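Local coordinates for protein endo-beta-1,4-glucanase (cellulase B) (PDB 4V2X) that probably hydrolyses beta-1,4-linked glucans with a family 5 glycoside hydrolase barrel, followed by an immunoglobulin-like module and a family 46 carbohydrate-binding module, at residues 390-395 with 407-412; 461-466 with 475-480; 416-421 with 434-439. All coordinates share one frame; numbering follows the deposited sequence.

Contact 1: residues 390-395 with 407-412; sequences VAESNF and ATVSLQ
Glu392 reaches along strand 407-412 and lays its carboxylate against the backbone of Val409 and Ser410. CG sits between the backbone N and the carbonyl carbon (chi1 63°), and from there the extended chain carries OE1 to the amide N of Ser410 at 2.8 Å, a straight bond that meets the oxygen on its anti side, somewhat out of the carboxylate plane. A water also donates to this OE1. One residue thus grips Ser410 twice, since the backbone N of Glu392 donates to Ser410 O (2.9 Å), nearly along the C=O axis. The side chain thereby continues a pairing that the backbone begins: Val390 and Gln412 form an antiparallel hydrogen-bonded pair, with Gln412 N to Val390 O at 2.7 Å, and Ala391 and Leu411 the non-hydrogen-bonded pair beside it. The side chains of Val390 and Gln412 cross at about a right angle. In the modelled conformer, one of two, the bend at chi2 (79°) sets Gln412 OE1 over the backbone of Ala391, 3.4 Å from its C. On the other sheet face Ala391 CB meets Leu411 CD2 at 3.7 Å. That face looks into the interior of the module, where Ala391 and Val409 touch Phe475 of strand 473-480; strand 440-443 pairs with the far edge of 407-412, and Lys339 of helix 334-350 in the catalytic module packs on Val390 and bonds to Ala391 O.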
ATOM      1  N   VAL A 390      -1.584  -6.587  44.532  1.00 11.67           N
ATOM      2  CA  VAL A 390      -2.606  -5.548  44.602  1.00 12.00           C
ATOM      3  C   VAL A 390      -3.834  -6.123  45.289  1.00 12.02           C
ATOM      4  O   VAL A 390      -3.821  -7.273  45.730  1.00 12.99           O
ATOM      5  CB  VAL A 390      -2.938  -4.999  43.198  1.00 12.11           C
ATOM      6  CG1 VAL A 390      -1.695  -4.387  42.568  1.00 12.72           C
ATOM      7  CG2 VAL A 390      -3.496  -6.085  42.288  1.00 12.24           C
ATOM      8  N   ALA A 391      -4.894  -5.334  45.393  1.00 11.95           N
ATOM      9  CA  ALA A 391      -6.103  -5.788  46.068  1.00 11.95           C
ATOM     10  C   ALA A 391      -7.347  -5.250  45.382  1.00 12.55           C
ATOM     11  O   ALA A 391      -7.263  -4.368  44.522  1.00 13.08           O
ATOM     12  CB  ALA A 391      -6.072  -5.371  47.536  1.00 12.24           C
ATOM     13  N   GLU A 392      -8.494  -5.803  45.760  1.00 13.18           N
ATOM     14  CA  GLU A 392      -9.774  -5.392  45.192  1.00 14.08           C
ATOM     15  C   GLU A 392      -9.980  -3.879  45.260  1.00 13.51           C
ATOM     16  O   GLU A 392     -10.576  -3.289  44.358  1.00 13.80           O
ATOM     17  CB  GLU A 392     -10.936  -6.127  45.871  1.00 15.79           C
ATOM     18  CG  GLU A 392     -11.098  -5.840  47.351  1.00 18.06           C
ATOM     19  CD  GLU A 392     -12.291  -6.555  47.950  1.00 19.93           C
ATOM     20  OE1 GLU A 392     -12.164  -7.753  48.270  1.00 21.28           O
ATOM     21  OE2 GLU A 392     -13.351  -5.915  48.102  1.00 23.13           O
ATOM     22  N   SER A 393      -9.489  -3.266  46.336  1.00 12.40           N
ATOM     23  CA  SER A 393      -9.562  -1.819  46.518  0.50 11.85           C
ATOM     24  C   SER A 393      -8.375  -1.334  47.342  1.00 11.81           C
ATOM     25  O   SER A 393      -7.719  -2.120  48.016  1.00 12.38           O
ATOM     26  CB  SER A 393     -10.861  -1.427  47.239  0.50 11.69           C
ATOM     27  OG  SER A 393     -12.018  -1.840  46.525  0.50 10.84           O
ATOM     28  N   ASN A 394      -8.140  -0.029  47.311  1.00 11.37           N
ATOM     29  CA  ASN A 394      -7.170   0.611  48.202  1.00 11.51           C
ATOM     30  C   ASN A 394      -7.865   1.314  49.370  1.00 11.76           C
ATOM     31  O   ASN A 394      -7.405   2.343  49.852  1.00 11.62           O
ATOM     32  CB  ASN A 394      -6.293   1.595  47.432  1.00 11.79           C
ATOM     33  CG  ASN A 394      -7.044   2.832  47.008  1.00 12.71           C
ATOM     34  OD1 ASN A 394      -8.208   2.760  46.629  1.00 12.88           O
ATOM     35  ND2 ASN A 394      -6.384   3.986  47.088  1.00 13.52           N
ATOM     36  N   PHE A 395      -8.972   0.747  49.835  1.00 12.44           N
ATOM     37  CA  PHE A 395      -9.716   1.366  50.926  1.00 12.55           C
ATOM     38  C   PHE A 395     -10.489   0.337  51.711  1.00 12.41           C
ATOM     39  O   PHE A 395     -10.787  -0.741  51.208  1.00 13.01           O
ATOM     40  CB  PHE A 395     -10.670   2.456  50.409  1.00 13.58           C
ATOM     41  CG  PHE A 395     -11.602   1.997  49.311  1.00 13.48           C
ATOM     42  CD1 PHE A 395     -12.695   1.189  49.589  1.00 13.83           C
ATOM     43  CD2 PHE A 395     -11.387   2.384  47.996  1.00 14.29           C
ATOM     44  CE1 PHE A 395     -13.539   0.761  48.582  1.00 14.23           C
ATOM     45  CE2 PHE A 395     -12.244   1.968  46.980  1.00 14.65           C
ATOM     46  CZ  PHE A 395     -13.318   1.150  47.273  1.00 14.76           C
ATOM     47  N   ALA A 407     -12.617  -6.721  58.554  1.00 19.99           N
ATOM     48  CA  ALA A 407     -12.673  -6.416  57.139  1.00 19.21           C
ATOM     49  C   ALA A 407     -11.893  -7.479  56.393  1.00 18.98           C
ATOM     50  O   ALA A 407     -10.720  -7.715  56.694  1.00 19.12           O
ATOM     51  CB  ALA A 407     -12.071  -5.048  56.871  1.00 19.43           C
ATOM     52  N   THR A 408     -12.542  -8.126  55.436  1.00 18.30           N
ATOM     53  CA  THR A 408     -11.872  -9.107  54.591  1.00 19.98           C
ATOM     54  C   THR A 408     -11.823  -8.581  53.162  1.00 19.75           C
ATOM     55  O   THR A 408     -12.846  -8.191  52.596  1.00 21.91           O
ATOM     56  CB  THR A 408     -12.554 -10.484  54.653  1.00 21.89           C
ATOM     57  OG1 THR A 408     -12.480 -10.982  55.994  1.00 22.57           O
ATOM     58  CG2 THR A 408     -11.859 -11.471  53.722  1.00 22.21           C
ATOM     59  N   VAL A 409     -10.622  -8.564  52.593  1.00 18.98           N
ATOM     60  CA  VAL A 409     -10.406  -8.075  51.239  1.00 18.70           C
ATOM     61  C   VAL A 409      -9.630  -9.114  50.438  1.00 18.41           C
ATOM     62  O   VAL A 409      -8.802  -9.848  50.991  1.00 19.06           O
ATOM     63  CB  VAL A 409      -9.646  -6.723  51.218  1.00 19.20           C
ATOM     64  CG1 VAL A 409     -10.530  -5.602  51.751  1.00 20.56           C
ATOM     65  CG2 VAL A 409      -8.349  -6.787  52.016  1.00 20.02           C
ATOM     66  N   SER A 410      -9.912  -9.171  49.142  1.00 16.79           N
ATOM     67  CA  SER A 410      -9.215 -10.066  48.228  1.00 17.16           C
ATOM     68  C   SER A 410      -7.955  -9.397  47.706  1.00 16.43           C
ATOM     69  O   SER A 410      -8.008  -8.272  47.218  1.00 14.71           O
ATOM     70  CB  SER A 410     -10.114 -10.446  47.053  1.00 19.16           C
ATOM     71  OG  SER A 410     -11.156 -11.304  47.488  1.00 23.14           O
ATOM     72  N   LEU A 411      -6.835 -10.106  47.827  1.00 15.97           N
ATOM     73  CA  LEU A 411      -5.575  -9.695  47.260  1.00 16.63           C
ATOM     74  C   LEU A 411      -5.361 -10.428  45.952  1.00 16.38           C
ATOM     75  O   LEU A 411      -5.879 -11.520  45.744  1.00 16.92           O
ATOM     76  CB  LEU A 411      -4.416 -10.066  48.193  1.00 16.26           C
ATOM     77  CG  LEU A 411      -4.432  -9.550  49.630  1.00 17.03           C
ATOM     78  CD1 LEU A 411      -3.174 -10.024  50.349  1.00 16.67           C
ATOM     79  CD2 LEU A 411      -4.559  -8.033  49.675  1.00 17.23           C
ATOM     80  N   GLN A 412      -4.601  -9.805  45.065  1.00 15.40           N
ATOM     81  CA  GLN A 412      -4.076 -10.479  43.892  0.50 15.67           C
ATOM     82  C   GLN A 412      -2.561 -10.506  44.085  1.00 15.60           C
ATOM     83  O   GLN A 412      -1.877  -9.505  43.847  1.00 14.84           O
ATOM     84  CB  GLN A 412      -4.495  -9.744  42.620  0.50 16.39           C
ATOM     85  CG  GLN A 412      -5.989  -9.840  42.309  0.50 17.13           C
ATOM     86  CD  GLN A 412      -6.855  -8.901  43.134  0.50 17.26           C
ATOM     87  OE1 GLN A 412      -6.596  -7.697  43.212  0.50 17.20           O
ATOM     88  NE2 GLN A 412      -7.909  -9.445  43.741  0.50 18.05           N
TER
HETATM   89  O   HOH W   1     -14.037  -9.023  49.621  1.00 39.49           O

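Contact 2: residues 461-466 with 475-480; sequences GMVTAE and FRVNTY
Phe475 and Val463 face each other across a beta hairpin, strands 458-467 and 473-480, within the immunoglobulin-like module. They are an antiparallel hydrogen-bonded pair, with Val463 N to Phe475 O at 2.9 Å in the carbonyl plane and Phe475 N to Val463 O at 2.8 Å. The short segments run at 148°, the usual twist of paired strands. From its CB, which lies 3.4 Å from Val463 O, the Phe475 side chain turns so that CG is anti to its own carbonyl carbon (chi1 -63°) and the ring passes beside the neighbouring strand. CD2 continues along the same oxygen, 3.4 Å from Val463 O, which sits at the ring edge near its plane; CE2 then meets Ala465 CB obliquely. Farther out, CZ packs on Ala391 CB, and CE1 reaches Ser393 O, so the tip of the ring leaves the hairpin for segment 390-395. Trp473 meets the ring edge-to-face. On the same sheet face Val463 and Val477 touch through their CG2 methyls, both backed by Ile451 of helix 445-452. Gly461 completes that face without a side chain, and its carbonyl O takes the amide of Val477. Met462 and Arg476 occupy the opposite face as a non-hydrogen-bonded pair. There the Met462 backbone leans on the partner strand through a CA-H...O contact, with Met462 CA 3.3 Å from Phe475 O.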
ATOM      1  N   GLY A 461      -6.869   6.664  58.824  1.00 17.03           N
ATOM      2  CA  GLY A 461      -5.541   6.088  58.888  1.00 17.27           C
ATOM      3  C   GLY A 461      -5.354   5.100  57.770  1.00 16.13           C
ATOM      4  O   GLY A 461      -6.128   5.089  56.810  1.00 14.56           O
ATOM      5  N   MET A 462      -4.342   4.249  57.902  1.00 16.36           N
ATOM      6  CA  MET A 462      -3.953   3.342  56.829  0.50 16.64           C
ATOM      7  C   MET A 462      -3.548   1.977  57.357  1.00 15.90           C
ATOM      8  O   MET A 462      -2.915   1.885  58.404  1.00 16.09           O
ATOM      9  CB  MET A 462      -2.779   3.944  56.068  0.50 17.77           C
ATOM     10  CG  MET A 462      -2.437   3.237  54.770  0.50 19.07           C
ATOM     11  SD  MET A 462      -1.101   4.107  53.938  0.50 21.83           S
ATOM     12  CE  MET A 462      -1.621   5.800  54.209  0.50 21.85           C
ATOM     13  N   VAL A 463      -3.922   0.929  56.622  1.00 14.32           N
ATOM     14  CA  VAL A 463      -3.401  -0.411  56.841  1.00 13.89           C
ATOM     15  C   VAL A 463      -2.536  -0.697  55.615  1.00 14.14           C
ATOM     16  O   VAL A 463      -3.021  -0.636  54.485  1.00 14.56           O
ATOM     17  CB  VAL A 463      -4.516  -1.462  56.975  1.00 14.67           C
ATOM     18  CG1 VAL A 463      -3.923  -2.859  56.979  1.00 14.98           C
ATOM     19  CG2 VAL A 463      -5.319  -1.211  58.247  1.00 14.69           C
ATOM     20  N   THR A 464      -1.255  -0.968  55.840  1.00 13.92           N
ATOM     21  CA  THR A 464      -0.316  -1.192  54.748  1.00 14.32           C
ATOM     22  C   THR A 464       0.065  -2.658  54.681  1.00 14.32           C
ATOM     23  O   THR A 464       0.527  -3.227  55.672  1.00 14.06           O
ATOM     24  CB  THR A 464       0.944  -0.332  54.908  1.00 15.57           C
ATOM     25  OG1 THR A 464       0.560   1.047  54.898  1.00 18.02           O
ATOM     26  CG2 THR A 464       1.932  -0.595  53.764  1.00 14.66           C
ATOM     27  N   ALA A 465      -0.156  -3.260  53.516  1.00 14.12           N
ATOM     28  CA  ALA A 465       0.268  -4.632  53.254  1.00 13.46           C
ATOM     29  C   ALA A 465       1.642  -4.631  52.631  1.00 13.61           C
ATOM     30  O   ALA A 465       1.875  -3.961  51.616  1.00 12.98           O
ATOM     31  CB  ALA A 465      -0.724  -5.343  52.339  1.00 13.70           C
ATOM     32  N   GLU A 466       2.537  -5.405  53.245  1.00 13.92           N
ATOM     33  CA  GLU A 466       3.931  -5.523  52.820  1.00 13.70           C
ATOM     34  C   GLU A 466       4.140  -6.896  52.202  1.00 13.44           C
ATOM     35  O   GLU A 466       3.615  -7.893  52.703  1.00 12.93           O
ATOM     36  CB  GLU A 466       4.872  -5.348  54.011  1.00 15.33           C
ATOM     37  CG  GLU A 466       4.777  -3.981  54.672  1.00 16.03           C
ATOM     38  CD  GLU A 466       5.578  -3.875  55.954  1.00 19.36           C
ATOM     39  OE1 GLU A 466       5.799  -4.907  56.619  1.00 21.35           O
ATOM     40  OE2 GLU A 466       5.980  -2.748  56.306  1.00 21.15           O
ATOM     41  N   PHE A 475      -4.173   0.435  52.170  1.00 13.22           N
ATOM     42  CA  PHE A 475      -5.612   0.541  52.376  1.00 13.17           C
ATOM     43  C   PHE A 475      -5.929   1.767  53.215  1.00 13.91           C
ATOM     44  O   PHE A 475      -5.558   1.832  54.393  1.00 14.23           O
ATOM     45  CB  PHE A 475      -6.163  -0.681  53.117  1.00 13.28           C
ATOM     46  CG  PHE A 475      -5.999  -1.978  52.383  1.00 12.60           C
ATOM     47  CD1 PHE A 475      -6.893  -2.345  51.379  1.00 12.68           C
ATOM     48  CD2 PHE A 475      -4.985  -2.860  52.726  1.00 12.73           C
ATOM     49  CE1 PHE A 475      -6.746  -3.545  50.709  1.00 12.32           C
ATOM     50  CE2 PHE A 475      -4.839  -4.062  52.065  1.00 12.58           C
ATOM     51  CZ  PHE A 475      -5.719  -4.402  51.050  1.00 12.70           C
ATOM     52  N   ARG A 476      -6.632   2.721  52.617  1.00 13.92           N
ATOM     53  CA  ARG A 476      -7.083   3.898  53.345  0.50 14.60           C
ATOM     54  C   ARG A 476      -8.301   3.492  54.160  1.00 15.13           C
ATOM     55  O   ARG A 476      -9.267   2.943  53.612  1.00 13.93           O
ATOM     56  CB  ARG A 476      -7.429   5.030  52.380  0.50 15.47           C
ATOM     57  CG  ARG A 476      -6.238   5.500  51.562  0.50 16.18           C
ATOM     58  CD  ARG A 476      -6.655   6.439  50.443  0.50 17.31           C
ATOM     59  NE  ARG A 476      -7.078   7.729  50.968  0.50 18.60           N
ATOM     60  CZ  ARG A 476      -6.239   8.677  51.366  0.50 19.56           C
ATOM     61  NH1 ARG A 476      -4.935   8.473  51.290  0.50 19.89           N
ATOM     62  NH2 ARG A 476      -6.704   9.824  51.842  0.50 21.16           N
ATOM     63  N   VAL A 477      -8.252   3.727  55.472  1.00 14.33           N
ATOM     64  CA  VAL A 477      -9.352   3.368  56.353  1.00 14.71           C
ATOM     65  C   VAL A 477     -10.228   4.605  56.527  1.00 15.12           C
ATOM     66  O   VAL A 477      -9.783   5.608  57.086  1.00 14.73           O
ATOM     67  CB  VAL A 477      -8.853   2.841  57.716  1.00 14.77           C
ATOM     68  CG1 VAL A 477     -10.027   2.560  58.649  1.00 15.37           C
ATOM     69  CG2 VAL A 477      -8.002   1.594  57.519  1.00 14.84           C
ATOM     70  N   ASN A 478     -11.457   4.522  56.019  1.00 14.63           N
ATOM     71  CA  ASN A 478     -12.355   5.666  55.891  1.00 15.78           C
ATOM     72  C   ASN A 478     -13.639   5.470  56.667  1.00 15.47           C
ATOM     73  O   ASN A 478     -14.293   4.439  56.528  1.00 15.84           O
ATOM     74  CB  ASN A 478     -12.722   5.881  54.420  1.00 16.78           C
ATOM     75  CG  ASN A 478     -11.508   6.108  53.540  1.00 19.58           C
ATOM     76  OD1 ASN A 478     -10.508   6.672  53.977  1.00 20.36           O
ATOM     77  ND2 ASN A 478     -11.584   5.654  52.288  1.00 22.50           N
ATOM     78  N   THR A 479     -14.008   6.458  57.475  1.00 15.06           N
ATOM     79  CA  THR A 479     -15.307   6.448  58.125  1.00 15.46           C
ATOM     80  C   THR A 479     -16.265   7.301  57.309  1.00 14.95           C
ATOM     81  O   THR A 479     -15.912   8.401  56.890  1.00 15.12           O
ATOM     82  CB  THR A 479     -15.217   6.992  59.560  1.00 16.02           C
ATOM     83  OG1 THR A 479     -14.331   6.159  60.320  1.00 17.29           O
ATOM     84  CG2 THR A 479     -16.583   7.004  60.214  1.00 16.49           C
ATOM     85  N   TYR A 480     -17.471   6.783  57.081  1.00 14.73           N
ATOM     86  CA  TYR A 480     -18.468   7.487  56.282  1.00 16.35           C
ATOM     87  C   TYR A 480     -19.864   7.418  56.902  1.00 18.15           C
ATOM     88  O   TYR A 480     -20.162   6.544  57.725  1.00 16.78           O
ATOM     89  CB  TYR A 480     -18.508   6.916  54.860  1.00 16.09           C
ATOM     90  CG  TYR A 480     -19.222   5.578  54.749  1.00 15.22           C
ATOM     91  CD1 TYR A 480     -18.591   4.397  55.133  1.00 14.80           C
ATOM     92  CD2 TYR A 480     -20.528   5.497  54.285  1.00 15.68           C
ATOM     93  CE1 TYR A 480     -19.239   3.179  55.044  1.00 15.49           C
ATOM     94  CE2 TYR A 480     -21.180   4.281  54.190  1.00 16.56           C
ATOM     95  CZ  TYR A 480     -20.525   3.122  54.568  1.00 16.84           C
ATOM     96  OH  TYR A 480     -21.163   1.902  54.487  1.00 18.60           O
TER

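Contact 3: residues 416-421 with 434-439; sequences NELTGL and YELNGE
Leu421 lies over one face of the Tyr434 ring, its CB 3.9 Å from the ring centroid in a CH-pi contact offset toward the rim. Its CD2 presses on the root of the ring, 3.6 Å from Tyr434 CG. Leu418 adds a second methyl, CD2, at 3.9 Å from Tyr434 CE2, and also meets Leu436, CB to CD2 at 3.8 Å, the two side chains crossing obliquely. Tyr434 CG stands between the backbone N and the carbonyl carbon (chi1 69°), a rotation that directs the ring at strand 418-421 and brings OH close to Gly420 CA. A water bridges the hydroxyl to the amide N of Leu421, which donates to it. Replacing this tyrosine by an alanine is likely to leave Leu421 and Leu418 without their aromatic partner and this water without its hydroxyl mate. Outside this shell, Leu441 backs Leu418, Leu421 and Tyr434, while Ala465 supports both leucines. Thr419 and Gly420 both face Glu466 in a classic beta bulge. With strand axes 9.0 Å apart and no direct hydrogen bond between the segments, two sheets are joined here mainly by side chains, with one water between them, the facing-sheet packing of a beta sandwich in an immunoglobulin-like module.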
ATOM      1  N   ASN A 416       3.752 -13.091  44.630  1.00 15.81           N
ATOM      2  CA  ASN A 416       4.447 -12.662  45.834  1.00 16.01           C
ATOM      3  C   ASN A 416       3.830 -13.261  47.080  1.00 16.59           C
ATOM      4  O   ASN A 416       2.780 -13.901  47.018  1.00 18.84           O
ATOM      5  CB  ASN A 416       4.430 -11.144  45.947  1.00 14.98           C
ATOM      6  CG  ASN A 416       4.987 -10.467  44.715  1.00 14.57           C
ATOM      7  OD1 ASN A 416       5.923 -10.966  44.081  1.00 14.17           O
ATOM      8  ND2 ASN A 416       4.413  -9.322  44.364  1.00 13.13           N
ATOM      9  N   GLU A 417       4.495 -13.050  48.208  1.00 17.19           N
ATOM     10  CA  GLU A 417       3.992 -13.485  49.499  1.00 19.13           C
ATOM     11  C   GLU A 417       3.817 -12.263  50.398  1.00 17.51           C
ATOM     12  O   GLU A 417       4.615 -11.325  50.352  1.00 15.55           O
ATOM     13  CB  GLU A 417       4.962 -14.475  50.152  1.00 21.83           C
ATOM     14  CG  GLU A 417       5.349 -15.667  49.275  1.00 25.97           C
ATOM     15  CD  GLU A 417       4.214 -16.652  49.033  1.00 31.14           C
ATOM     16  OE1 GLU A 417       3.156 -16.552  49.696  1.00 35.23           O
ATOM     17  OE2 GLU A 417       4.386 -17.548  48.174  1.00 36.64           O
ATOM     18  N   LEU A 418       2.764 -12.281  51.206  1.00 17.73           N
ATOM     19  CA  LEU A 418       2.553 -11.253  52.225  1.00 18.16           C
ATOM     20  C   LEU A 418       3.573 -11.461  53.343  1.00 18.50           C
ATOM     21  O   LEU A 418       3.659 -12.550  53.900  1.00 21.29           O
ATOM     22  CB  LEU A 418       1.135 -11.358  52.788  1.00 18.97           C
ATOM     23  CG  LEU A 418       0.742 -10.329  53.851  1.00 18.94           C
ATOM     24  CD1 LEU A 418       0.477  -8.979  53.205  1.00 18.92           C
ATOM     25  CD2 LEU A 418      -0.480 -10.808  54.621  1.00 20.83           C
ATOM     26  N   THR A 419       4.360 -10.438  53.649  1.00 17.75           N
ATOM     27  CA  THR A 419       5.379 -10.538  54.703  1.00 18.71           C
ATOM     28  C   THR A 419       4.955  -9.861  55.996  1.00 18.88           C
ATOM     29  O   THR A 419       5.486 -10.174  57.065  1.00 18.95           O
ATOM     30  CB  THR A 419       6.731  -9.968  54.249  1.00 19.58           C
ATOM     31  OG1 THR A 419       6.566  -8.625  53.791  1.00 19.55           O
ATOM     32  CG2 THR A 419       7.299 -10.811  53.120  1.00 20.88           C
ATOM     33  N   GLY A 420       4.001  -8.936  55.911  1.00 16.81           N
ATOM     34  CA  GLY A 420       3.546  -8.236  57.101  1.00 17.80           C
ATOM     35  C   GLY A 420       2.466  -7.220  56.805  1.00 16.12           C
ATOM     36  O   GLY A 420       2.142  -6.955  55.650  1.00 15.52           O
ATOM     37  N   LEU A 421       1.910  -6.671  57.877  1.00 16.59           N
ATOM     38  CA  LEU A 421       0.859  -5.679  57.806  1.00 17.15           C
ATOM     39  C   LEU A 421       1.179  -4.614  58.840  1.00 17.65           C
ATOM     40  O   LEU A 421       1.651  -4.932  59.938  1.00 16.40           O
ATOM     41  CB  LEU A 421      -0.490  -6.338  58.116  1.00 18.54           C
ATOM     42  CG  LEU A 421      -1.732  -5.761  57.459  1.00 20.71           C
ATOM     43  CD1 LEU A 421      -1.635  -5.873  55.946  1.00 20.71           C
ATOM     44  CD2 LEU A 421      -2.984  -6.454  57.972  1.00 19.14           C
ATOM     45  N   TYR A 434      -4.418  -9.952  62.214  1.00 19.29           N
ATOM     46  CA  TYR A 434      -4.862 -10.212  60.852  1.00 19.83           C
ATOM     47  C   TYR A 434      -4.631 -11.667  60.451  1.00 21.28           C
ATOM     48  O   TYR A 434      -3.846 -12.388  61.079  1.00 22.28           O
ATOM     49  CB  TYR A 434      -4.138  -9.285  59.861  1.00 19.44           C
ATOM     50  CG  TYR A 434      -2.668  -9.573  59.689  1.00 19.51           C
ATOM     51  CD1 TYR A 434      -1.721  -9.011  60.544  1.00 19.14           C
ATOM     52  CD2 TYR A 434      -2.220 -10.393  58.661  1.00 18.99           C
ATOM     53  CE1 TYR A 434      -0.372  -9.270  60.382  1.00 20.29           C
ATOM     54  CE2 TYR A 434      -0.878 -10.658  58.492  1.00 20.15           C
ATOM     55  CZ  TYR A 434       0.043 -10.093  59.351  1.00 20.34           C
ATOM     56  OH  TYR A 434       1.378 -10.354  59.174  1.00 22.59           O
ATOM     57  N   GLU A 435      -5.318 -12.086  59.393  1.00 23.33           N
ATOM     58  CA  GLU A 435      -5.114 -13.403  58.813  1.00 24.93           C
ATOM     59  C   GLU A 435      -5.066 -13.321  57.313  1.00 25.74           C
ATOM     60  O   GLU A 435      -5.777 -12.523  56.705  1.00 24.58           O
ATOM     61  CB  GLU A 435      -6.262 -14.337  59.173  1.00 27.76           C
ATOM     62  CG  GLU A 435      -6.427 -14.595  60.649  1.00 30.43           C
ATOM     63  CD  GLU A 435      -7.530 -15.596  60.910  1.00 34.94           C
ATOM     64  OE1 GLU A 435      -7.634 -16.573  60.132  1.00 35.00           O
ATOM     65  OE2 GLU A 435      -8.293 -15.398  61.876  1.00 37.48           O
ATOM     66  N   LEU A 436      -4.237 -14.168  56.717  1.00 23.72           N
ATOM     67  CA  LEU A 436      -4.269 -14.385  55.282  1.00 24.60           C
ATOM     68  C   LEU A 436      -4.662 -15.826  55.045  1.00 25.34           C
ATOM     69  O   LEU A 436      -3.953 -16.745  55.457  1.00 26.15           O
ATOM     70  CB  LEU A 436      -2.911 -14.097  54.650  1.00 24.55           C
ATOM     71  CG  LEU A 436      -2.855 -14.278  53.129  1.00 25.23           C
ATOM     72  CD1 LEU A 436      -3.763 -13.276  52.425  1.00 24.48           C
ATOM     73  CD2 LEU A 436      -1.424 -14.153  52.637  1.00 26.61           C
ATOM     74  N   ASN A 437      -5.809 -16.018  54.406  1.00 24.67           N
ATOM     75  CA  ASN A 437      -6.267 -17.340  54.015  1.00 26.87           C
ATOM     76  C   ASN A 437      -6.357 -17.379  52.502  1.00 25.92           C
ATOM     77  O   ASN A 437      -7.275 -16.814  51.915  1.00 25.76           O
ATOM     78  CB  ASN A 437      -7.611 -17.634  54.666  1.00 27.21           C
ATOM     79  CG  ASN A 437      -7.519 -17.656  56.183  1.00 30.23           C
ATOM     80  OD1 ASN A 437      -6.901 -18.553  56.759  1.00 32.12           O
ATOM     81  ND2 ASN A 437      -8.119 -16.661  56.837  1.00 28.65           N
ATOM     82  N   GLY A 438      -5.381 -18.030  51.875  1.00 26.84           N
ATOM     83  CA  GLY A 438      -5.214 -17.964  50.429  1.00 27.43           C
ATOM     84  C   GLY A 438      -4.885 -16.536  50.038  1.00 25.62           C
ATOM     85  O   GLY A 438      -3.874 -15.986  50.467  1.00 25.23           O
ATOM     86  N   GLU A 439      -5.761 -15.928  49.251  1.00 24.13           N
ATOM     87  CA  GLU A 439      -5.621 -14.521  48.881  1.00 23.76           C
ATOM     88  C   GLU A 439      -6.629 -13.631  49.607  1.00 23.09           C
ATOM     89  O   GLU A 439      -6.731 -12.440  49.300  1.00 22.50           O
ATOM     90  CB  GLU A 439      -5.747 -14.357  47.361  1.00 25.93           C
ATOM     91  CG  GLU A 439      -4.524 -14.843  46.595  1.00 26.93           C
ATOM     92  CD  GLU A 439      -4.589 -14.533  45.109  1.00 29.03           C
ATOM     93  OE1 GLU A 439      -5.615 -14.856  44.473  1.00 32.77           O
ATOM     94  OE2 GLU A 439      -3.612 -13.973  44.567  1.00 25.39           O
TER
HETATM   95  O   HOH W   2       3.082  -7.998  60.290  1.00 20.87           O

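How the contacts relate
From the N terminus, contact 1 closes first, bringing 407-412 back beside 390-395 around strand 395-399. The chain then enters contact 3, which closes over strand 426-427, and passes through strand 440-443 and helix 445-452 before contact 2 closes a hairpin. The three closures follow in series; none encloses or crosses another. Probable backbone hydrogen bonds nevertheless link Leu411 N to Glu439 O (contacts 1 and 3) and Arg476 N to Asn394 O (contacts 1 and 2), and strand 458-467 lies beside 418-423 (contacts 2 and 3). Contact 1 joins two strands of one sheet, its first segment crossing over to the other; contact 2 lies in that other sheet, and contact 3 spans both.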